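Local coordinates for proximal thread matrix protein 1 (Mytilus galloprovincialis, PDB 4CN9), which probably binds collagen in the proximal byssal threads of the mussel through its von Willebrand factor type A domains and carries zinc in a MIDAS motif, at residues 52-66 / 160-174. Numbering follows the deposited sequence.
Sequences VQADIIVLFDDSSSI and GGNPDKQKIVILMTD. With ZN (zinc ion), chain C.
The carboxylates of Asp61 and Asp174 lie nearly perpendicular, their planes 83° apart. Asp61 OD2 takes the Thr173 hydroxyl on its anti lone pair, OG1 at 2.8 Å, while Asp174 N comes from above the plane; a zinc-bound water also donates to OD2. At the other oxygen, OD1, Ser63 N closes an Asx turn and Ser63 OG approaches on the syn side. Asp61 is thus a second-shell acceptor, orienting Ser63 and that water. With an alanine here, Ser63 N and OG, Thr173 OG1 and Asp174 N would probably lose their shared acceptor, leaving the Ser63 hydroxyl freer to turn. Zinc is bound directly by Asp174 OD1 at 2.1 Å, Ser63 OG, Ser65 OG at 2.0 Å and three waters. Ser65 OG donates to the syn lone pair of Asp174 OD2, 2.5 Å away; both serines hold OG between backbone N and carbonyl carbon (chi1 64° and 67°), turning two short hydroxyls to one metal. This is the MIDAS of a von Willebrand factor A domain, set at the C-terminal ends of parallel central strands 54-61 and 166-173. Upstream, beta-branched isoleucine favours the extended backbone, and Ile56 CG1 lies 4.1 Å from Ile168 CD1; on the other face leucine supplies apolar bulk, Leu59 CB meeting Leu171 CD1. At the far end Lys165 NZ makes a weak salt bridge, of doubtful detail, to Asp55, and two waters tie Asp55 OD2 to Gly161 N and Asn162 N.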
ATOM      1  N   VAL A  52      15.865  10.986   4.142  1.00 28.69           N
ATOM      2  CA  VAL A  52      15.114  11.374   2.951  1.00 31.93           C
ATOM      3  C   VAL A  52      14.554  12.782   3.082  1.00 28.13           C
ATOM      4  O   VAL A  52      14.103  13.163   4.153  1.00 27.70           O
ATOM      5  CB  VAL A  52      13.959  10.381   2.690  1.00 32.08           C
ATOM      6  CG1 VAL A  52      13.130  10.803   1.474  1.00 34.52           C
ATOM      7  CG2 VAL A  52      14.517   8.973   2.473  1.00 39.25           C
ATOM      8  N   GLN A  53      14.590  13.552   1.996  1.00 28.50           N
ATOM      9  CA  GLN A  53      14.012  14.896   1.992  1.00 27.38           C
ATOM     10  C   GLN A  53      12.509  14.818   1.780  1.00 27.13           C
ATOM     11  O   GLN A  53      12.040  14.284   0.779  1.00 25.24           O
ATOM     12  CB  GLN A  53      14.648  15.767   0.911  1.00 31.81           C
ATOM     13  CG  GLN A  53      16.076  16.163   1.240  1.00 38.78           C
ATOM     14  CD  GLN A  53      16.744  16.930   0.121  1.00 54.49           C
ATOM     15  OE1 GLN A  53      16.079  17.559  -0.706  1.00 54.05           O
ATOM     16  NE2 GLN A  53      18.074  16.882   0.086  1.00 54.28           N
ATOM     17  N   ALA A  54      11.753  15.360   2.724  1.00 28.13           N
ATOM     18  CA  ALA A  54      10.317  15.120   2.766  1.00 24.62           C
ATOM     19  C   ALA A  54       9.555  16.314   3.327  1.00 24.48           C
ATOM     20  O   ALA A  54      10.096  17.101   4.115  1.00 20.74           O
ATOM     21  CB  ALA A  54      10.024  13.882   3.619  1.00 22.52           C
ATOM     22  N   ASP A  55       8.299  16.430   2.896  1.00 21.92           N
ATOM     23  CA  ASP A  55       7.310  17.274   3.554  1.00 21.41           C
ATOM     24  C   ASP A  55       6.359  16.314   4.292  1.00 19.92           C
ATOM     25  O   ASP A  55       5.696  15.472   3.673  1.00 17.82           O
ATOM     26  CB  ASP A  55       6.567  18.156   2.534  1.00 20.83           C
ATOM     27  CG  ASP A  55       7.436  19.297   1.975  1.00 27.58           C
ATOM     28  OD1 ASP A  55       8.313  19.817   2.699  1.00 23.68           O
ATOM     29  OD2 ASP A  55       7.221  19.688   0.799  1.00 30.00           O
ATOM     30  N   ILE A  56       6.358  16.389   5.620  1.00 17.93           N
ATOM     31  CA  ILE A  56       5.605  15.463   6.449  1.00 16.90           C
ATOM     32  C   ILE A  56       4.445  16.183   7.148  1.00 17.97           C
ATOM     33  O   ILE A  56       4.638  17.196   7.805  1.00 16.47           O
ATOM     34  CB  ILE A  56       6.509  14.809   7.509  1.00 19.38           C
ATOM     35  CG1 ILE A  56       7.699  14.099   6.836  1.00 24.71           C
ATOM     36  CG2 ILE A  56       5.723  13.826   8.333  1.00 20.39           C
ATOM     37  CD1 ILE A  56       8.988  14.190   7.631  1.00 28.63           C
ATOM     38  N   ILE A  57       3.239  15.662   6.959  1.00 15.78           N
ATOM     39  CA  ILE A  57       2.061  16.145   7.642  1.00 16.83           C
ATOM     40  C   ILE A  57       1.554  15.080   8.590  1.00 14.71           C
ATOM     41  O   ILE A  57       1.303  13.949   8.188  1.00 17.43           O
ATOM     42  CB  ILE A  57       0.938  16.489   6.646  1.00 14.70           C
ATOM     43  CG1 ILE A  57       1.427  17.555   5.660  1.00 16.45           C
ATOM     44  CG2 ILE A  57      -0.313  16.949   7.388  1.00 16.70           C
ATOM     45  CD1 ILE A  57       1.681  18.923   6.289  1.00 18.07           C
ATOM     46  N   VAL A  58       1.424  15.436   9.859  1.00 16.86           N
ATOM     47  CA  VAL A  58       0.725  14.588  10.818  1.00 13.02           C
ATOM     48  C   VAL A  58      -0.721  15.047  10.985  1.00 14.68           C
ATOM     49  O   VAL A  58      -0.986  16.210  11.247  1.00 17.71           O
ATOM     50  CB  VAL A  58       1.423  14.589  12.198  1.00 18.43           C
ATOM     51  CG1 VAL A  58       0.615  13.790  13.209  1.00 20.64           C
ATOM     52  CG2 VAL A  58       2.832  14.040  12.059  1.00 22.04           C
ATOM     53  N   LEU A  59      -1.644  14.108  10.803  1.00 14.79           N
ATOM     54  CA  LEU A  59      -3.078  14.306  10.988  1.00 16.29           C
ATOM     55  C   LEU A  59      -3.437  13.722  12.350  1.00 18.29           C
ATOM     56  O   LEU A  59      -3.385  12.505  12.561  1.00 20.51           O
ATOM     57  CB  LEU A  59      -3.816  13.599   9.844  1.00 16.83           C
ATOM     58  CG  LEU A  59      -5.205  14.010   9.362  1.00 24.71           C
ATOM     59  CD1 LEU A  59      -5.450  15.517   9.354  1.00 20.46           C
ATOM     60  CD2 LEU A  59      -5.378  13.440   7.960  1.00 24.48           C
ATOM     61  N   PHE A  60      -3.761  14.618  13.271  1.00 14.52           N
ATOM     62  CA  PHE A  60      -3.772  14.384  14.709  1.00 17.21           C
ATOM     63  C   PHE A  60      -5.234  14.436  15.177  1.00 21.06           C
ATOM     64  O   PHE A  60      -5.838  15.501  15.161  1.00 17.01           O
ATOM     65  CB  PHE A  60      -2.935  15.526  15.321  1.00 20.34           C
ATOM     66  CG  PHE A  60      -2.697  15.434  16.803  1.00 20.71           C
ATOM     67  CD1 PHE A  60      -3.717  15.686  17.723  1.00 16.07           C
ATOM     68  CD2 PHE A  60      -1.423  15.154  17.280  1.00 26.53           C
ATOM     69  CE1 PHE A  60      -3.464  15.629  19.080  1.00 23.04           C
ATOM     70  CE2 PHE A  60      -1.165  15.094  18.643  1.00 23.76           C
ATOM     71  CZ  PHE A  60      -2.173  15.335  19.540  1.00 23.83           C
ATOM     72  N   ASP A  61      -5.796  13.283  15.561  1.00 16.29           N
ATOM     73  CA  ASP A  61      -7.172  13.171  16.083  1.00 17.17           C
ATOM     74  C   ASP A  61      -7.286  13.978  17.380  1.00 22.14           C
ATOM     75  O   ASP A  61      -6.532  13.715  18.325  1.00 19.07           O
ATOM     76  CB  ASP A  61      -7.467  11.680  16.318  1.00 20.57           C
ATOM     77  CG  ASP A  61      -8.907  11.378  16.791  1.00 19.91           C
ATOM     78  OD1 ASP A  61      -9.541  12.176  17.517  1.00 19.02           O
ATOM     79  OD2 ASP A  61      -9.389  10.277  16.444  1.00 19.47           O
ATOM     80  N   ASP A  62      -8.175  14.986  17.422  1.00 15.85           N
ATOM     81  CA  ASP A  62      -8.423  15.702  18.688  1.00 17.58           C
ATOM     82  C   ASP A  62      -9.865  15.569  19.170  1.00 19.63           C
ATOM     83  O   ASP A  62     -10.431  16.497  19.732  1.00 19.00           O
ATOM     84  CB  ASP A  62      -7.926  17.170  18.667  1.00 21.17           C
ATOM     85  CG  ASP A  62      -8.685  18.078  17.693  1.00 18.68           C
ATOM     86  OD1 ASP A  62      -9.487  17.608  16.858  1.00 16.41           O
ATOM     87  OD2 ASP A  62      -8.449  19.306  17.773  1.00 19.35           O
ATOM     88  N   SER A  63     -10.428  14.379  18.977  1.00 17.08           N
ATOM     89  CA  SER A  63     -11.768  14.044  19.471  1.00 20.63           C
ATOM     90  C   SER A  63     -11.803  13.897  20.993  1.00 22.84           C
ATOM     91  O   SER A  63     -10.806  13.537  21.626  1.00 22.28           O
ATOM     92  CB  SER A  63     -12.283  12.740  18.828  1.00 23.62           C
ATOM     93  OG  SER A  63     -11.493  11.602  19.186  1.00 21.84           O
ATOM     94  N   SER A  64     -12.976  14.153  21.569  1.00 23.55           N
ATOM     95  CA  SER A  64     -13.157  14.151  23.020  1.00 25.12           C
ATOM     96  C   SER A  64     -12.934  12.776  23.639  1.00 22.69           C
ATOM     97  O   SER A  64     -12.588  12.677  24.811  1.00 27.39           O
ATOM     98  CB  SER A  64     -14.565  14.650  23.373  1.00 20.29           C
ATOM     99  OG  SER A  64     -15.545  13.808  22.805  1.00 23.53           O
ATOM    100  N   SER A  65     -13.137  11.719  22.862  1.00 24.71           N
ATOM    101  CA  SER A  65     -12.883  10.352  23.334  1.00 26.24           C
ATOM    102  C   SER A  65     -11.495  10.186  23.974  1.00 28.01           C
ATOM    103  O   SER A  65     -11.324   9.425  24.929  1.00 28.58           O
ATOM    104  CB  SER A  65     -13.012   9.366  22.171  1.00 24.82           C
ATOM    105  OG  SER A  65     -11.974   9.570  21.231  1.00 24.63           O
ATOM    106  N   ILE A  66     -10.512  10.908  23.448  1.00 23.58           N
ATOM    107  CA  ILE A  66      -9.143  10.791  23.902  1.00 27.91           C
ATOM    108  C   ILE A  66      -8.965  11.354  25.303  1.00 29.62           C
ATOM    109  O   ILE A  66      -8.271  10.758  26.130  1.00 31.38           O
ATOM    110  CB  ILE A  66      -8.187  11.517  22.936  1.00 26.94           C
ATOM    111  CG1 ILE A  66      -8.289  10.862  21.554  1.00 27.90           C
ATOM    112  CG2 ILE A  66      -6.744  11.485  23.483  1.00 25.83           C
ATOM    113  CD1 ILE A  66      -7.521  11.555  20.470  1.00 26.04           C
ATOM    114  N   GLY A 160       4.428  23.671   0.583  1.00 19.56           N
ATOM    115  CA  GLY A 160       4.570  22.409  -0.116  1.00 22.76           C
ATOM    116  C   GLY A 160       4.771  22.623  -1.603  1.00 26.86           C
ATOM    117  O   GLY A 160       4.795  23.757  -2.067  1.00 28.54           O
ATOM    118  N   GLY A 161       4.947  21.538  -2.347  1.00 26.32           N
ATOM    119  CA  GLY A 161       4.988  21.613  -3.793  1.00 32.33           C
ATOM    120  C   GLY A 161       6.350  21.399  -4.432  1.00 35.65           C
ATOM    121  O   GLY A 161       6.431  21.209  -5.643  1.00 34.47           O
ATOM    122  N   ASN A 162       7.416  21.438  -3.636  1.00 32.29           N
ATOM    123  CA  ASN A 162       8.765  21.174  -4.144  1.00 34.50           C
ATOM    124  C   ASN A 162       8.887  19.743  -4.676  1.00 34.13           C
ATOM    125  O   ASN A 162       8.741  18.788  -3.908  1.00 33.12           O
ATOM    126  CB  ASN A 162       9.787  21.401  -3.026  1.00 37.31           C
ATOM    127  CG  ASN A 162      11.231  21.224  -3.492  1.00 37.45           C
ATOM    128  OD1 ASN A 162      11.506  20.603  -4.526  1.00 37.01           O
ATOM    129  ND2 ASN A 162      12.160  21.769  -2.716  1.00 36.32           N
ATOM    130  N   PRO A 163       9.164  19.585  -5.988  1.00 37.37           N
ATOM    131  CA  PRO A 163       9.230  18.252  -6.620  1.00 38.47           C
ATOM    132  C   PRO A 163      10.357  17.329  -6.139  1.00 35.49           C
ATOM    133  O   PRO A 163      10.277  16.119  -6.366  1.00 35.26           O
ATOM    134  CB  PRO A 163       9.431  18.568  -8.113  1.00 42.28           C
ATOM    135  CG  PRO A 163       9.957  19.964  -8.158  1.00 42.35           C
ATOM    136  CD  PRO A 163       9.365  20.669  -6.966  1.00 42.96           C
ATOM    137  N   ASP A 164      11.388  17.870  -5.501  1.00 31.88           N
ATOM    138  CA  ASP A 164      12.446  17.014  -4.965  1.00 31.89           C
ATOM    139  C   ASP A 164      12.047  16.401  -3.624  1.00 34.83           C
ATOM    140  O   ASP A 164      12.848  15.707  -2.998  1.00 37.28           O
ATOM    141  CB  ASP A 164      13.747  17.797  -4.768  1.00 40.78           C
ATOM    142  CG  ASP A 164      14.201  18.535  -6.026  1.00 44.78           C
ATOM    143  OD1 ASP A 164      13.770  18.174  -7.145  1.00 46.70           O
ATOM    144  OD2 ASP A 164      15.000  19.485  -5.886  1.00 52.78           O
ATOM    145  N   LYS A 165      10.829  16.665  -3.158  1.00 29.61           N
ATOM    146  CA  LYS A 165      10.457  16.217  -1.822  1.00 31.32           C
ATOM    147  C   LYS A 165       9.401  15.116  -1.815  1.00 28.82           C
ATOM    148  O   LYS A 165       8.397  15.201  -2.508  1.00 28.97           O
ATOM    149  CB  LYS A 165      10.037  17.422  -0.974  1.00 32.20           C
ATOM    150  CG  LYS A 165      11.229  18.315  -0.655  1.00 37.64           C
ATOM    151  CD  LYS A 165      11.289  18.714   0.806  1.00 41.27           C
ATOM    152  CE  LYS A 165      10.585  20.043   0.979  1.00 43.91           C
ATOM    153  NZ  LYS A 165      10.805  20.674   2.303  1.00 37.46           N
ATOM    154  N   GLN A 166       9.651  14.069  -1.034  1.00 22.76           N
ATOM    155  CA  GLN A 166       8.651  13.045  -0.794  1.00 22.52           C
ATOM    156  C   GLN A 166       7.529  13.636   0.062  1.00 23.84           C
ATOM    157  O   GLN A 166       7.791  14.348   1.029  1.00 26.02           O
ATOM    158  CB  GLN A 166       9.265  11.863  -0.048  1.00 29.27           C
ATOM    159  CG  GLN A 166      10.350  11.142  -0.818  1.00 42.24           C
ATOM    160  CD  GLN A 166       9.783  10.286  -1.932  1.00 47.80           C
ATOM    161  OE1 GLN A 166       8.654   9.796  -1.836  1.00 48.18           O
ATOM    162  NE2 GLN A 166      10.559  10.111  -3.000  1.00 50.20           N
ATOM    163  N   LYS A 167       6.290  13.332  -0.288  1.00 23.29           N
ATOM    164  CA  LYS A 167       5.139  13.761   0.503  1.00 22.55           C
ATOM    165  C   LYS A 167       4.632  12.610   1.359  1.00 21.73           C
ATOM    166  O   LYS A 167       4.320  11.546   0.837  1.00 20.21           O
ATOM    167  CB  LYS A 167       4.020  14.245  -0.407  1.00 20.84           C
ATOM    168  CG  LYS A 167       4.376  15.487  -1.196  1.00 27.67           C
ATOM    169  CD  LYS A 167       3.123  16.105  -1.767  1.00 31.61           C
ATOM    170  CE  LYS A 167       3.292  16.458  -3.221  1.00 43.66           C
ATOM    171  NZ  LYS A 167       3.086  15.262  -4.073  1.00 46.20           N
ATOM    172  N   ILE A 168       4.549  12.848   2.667  1.00 17.17           N
ATOM    173  CA  ILE A 168       4.148  11.837   3.634  1.00 20.23           C
ATOM    174  C   ILE A 168       3.085  12.366   4.609  1.00 18.39           C
ATOM    175  O   ILE A 168       3.204  13.484   5.139  1.00 16.29           O
ATOM    176  CB  ILE A 168       5.356  11.356   4.471  1.00 18.83           C
ATOM    177  CG1 ILE A 168       6.499  10.895   3.564  1.00 24.03           C
ATOM    178  CG2 ILE A 168       4.931  10.228   5.429  1.00 20.25           C
ATOM    179  CD1 ILE A 168       7.836  10.909   4.246  1.00 27.59           C
ATOM    180  N   VAL A 169       2.044  11.557   4.818  1.00 13.66           N
ATOM    181  CA  VAL A 169       0.991  11.827   5.793  1.00 16.33           C
ATOM    182  C   VAL A 169       0.945  10.694   6.803  1.00 19.08           C
ATOM    183  O   VAL A 169       0.865   9.508   6.432  1.00 17.53           O
ATOM    184  CB  VAL A 169      -0.403  11.952   5.121  1.00 13.92           C
ATOM    185  CG1 VAL A 169      -1.500  12.083   6.156  1.00 18.79           C
ATOM    186  CG2 VAL A 169      -0.421  13.111   4.178  1.00 18.35           C
ATOM    187  N   ILE A 170       1.033  11.061   8.077  1.00 15.51           N
ATOM    188  CA  ILE A 170       0.907  10.112   9.170  1.00 14.94           C
ATOM    189  C   ILE A 170      -0.370  10.443   9.951  1.00 16.94           C
ATOM    190  O   ILE A 170      -0.473  11.483  10.599  1.00 15.80           O
ATOM    191  CB  ILE A 170       2.154  10.143  10.085  1.00 19.99           C
ATOM    192  CG1 ILE A 170       3.379   9.670   9.293  1.00 20.73           C
ATOM    193  CG2 ILE A 170       1.942   9.259  11.307  1.00 18.05           C
ATOM    194  CD1 ILE A 170       4.707  10.141   9.823  1.00 23.12           C
ATOM    195  N   LEU A 171      -1.347   9.557   9.827  1.00 14.86           N
ATOM    196  CA  LEU A 171      -2.652   9.703  10.469  1.00 18.94           C
ATOM    197  C   LEU A 171      -2.672   8.941  11.795  1.00 16.44           C
ATOM    198  O   LEU A 171      -2.262   7.779  11.858  1.00 18.89           O
ATOM    199  CB  LEU A 171      -3.743   9.170   9.542  1.00 19.18           C
ATOM    200  CG  LEU A 171      -5.143   8.894  10.103  1.00 21.31           C
ATOM    201  CD1 LEU A 171      -5.831  10.171  10.440  1.00 22.12           C
ATOM    202  CD2 LEU A 171      -5.964   8.112   9.092  1.00 24.51           C
ATOM    203  N   MET A 172      -3.132   9.612  12.847  1.00 16.90           N
ATOM    204  CA  MET A 172      -3.273   9.011  14.171  1.00 18.80           C
ATOM    205  C   MET A 172      -4.713   9.172  14.629  1.00 21.08           C
ATOM    206  O   MET A 172      -5.201  10.293  14.741  1.00 19.18           O
ATOM    207  CB  MET A 172      -2.350   9.713  15.175  1.00 18.98           C
ATOM    208  CG  MET A 172      -0.876   9.707  14.789  1.00 20.91           C
ATOM    209  SD  MET A 172       0.109  10.784  15.888  1.00 29.10           S
ATOM    210  CE  MET A 172      -0.150   9.936  17.428  1.00 22.10           C
ATOM    211  N   THR A 173      -5.399   8.068  14.909  1.00 16.94           N
ATOM    212  CA  THR A 173      -6.793   8.158  15.340  1.00 17.70           C
ATOM    213  C   THR A 173      -7.191   7.096  16.367  1.00 21.59           C
ATOM    214  O   THR A 173      -6.620   6.009  16.407  1.00 19.10           O
ATOM    215  CB  THR A 173      -7.736   8.093  14.131  1.00 18.42           C
ATOM    216  OG1 THR A 173      -9.096   8.309  14.542  1.00 21.42           O
ATOM    217  CG2 THR A 173      -7.614   6.772  13.427  1.00 23.57           C
ATOM    218  N   ASP A 174      -8.162   7.436  17.217  1.00 21.00           N
ATOM    219  CA  ASP A 174      -8.719   6.471  18.149  1.00 22.18           C
ATOM    220  C   ASP A 174     -10.171   6.171  17.812  1.00 24.26           C
ATOM    221  O   ASP A 174     -10.918   5.636  18.645  1.00 24.33           O
ATOM    222  CB  ASP A 174      -8.596   6.971  19.597  1.00 24.00           C
ATOM    223  CG  ASP A 174      -9.716   7.934  20.000  1.00 24.65           C
ATOM    224  OD1 ASP A 174     -10.244   8.699  19.141  1.00 22.55           O
ATOM    225  OD2 ASP A 174     -10.059   7.922  21.204  1.00 24.21           O
TER
HETATM  226 ZN    ZN C1448     -12.175   9.544  19.197  0.70 25.89          ZN
HETATM  227  O   HOH W   1       7.970  21.794  -0.610  1.00 23.86           O
HETATM  228  O   HOH W   2       5.332  18.972  -0.944  1.00 27.85           O
HETATM  229  O   HOH W   3     -11.888   9.577  17.134  1.00 19.69           O
HETATM  230  O   HOH W   4     -13.014   7.604  19.228  1.00 23.23           O
HETATM  231  O   HOH W   5     -14.162  10.151  19.106  1.00 27.15           O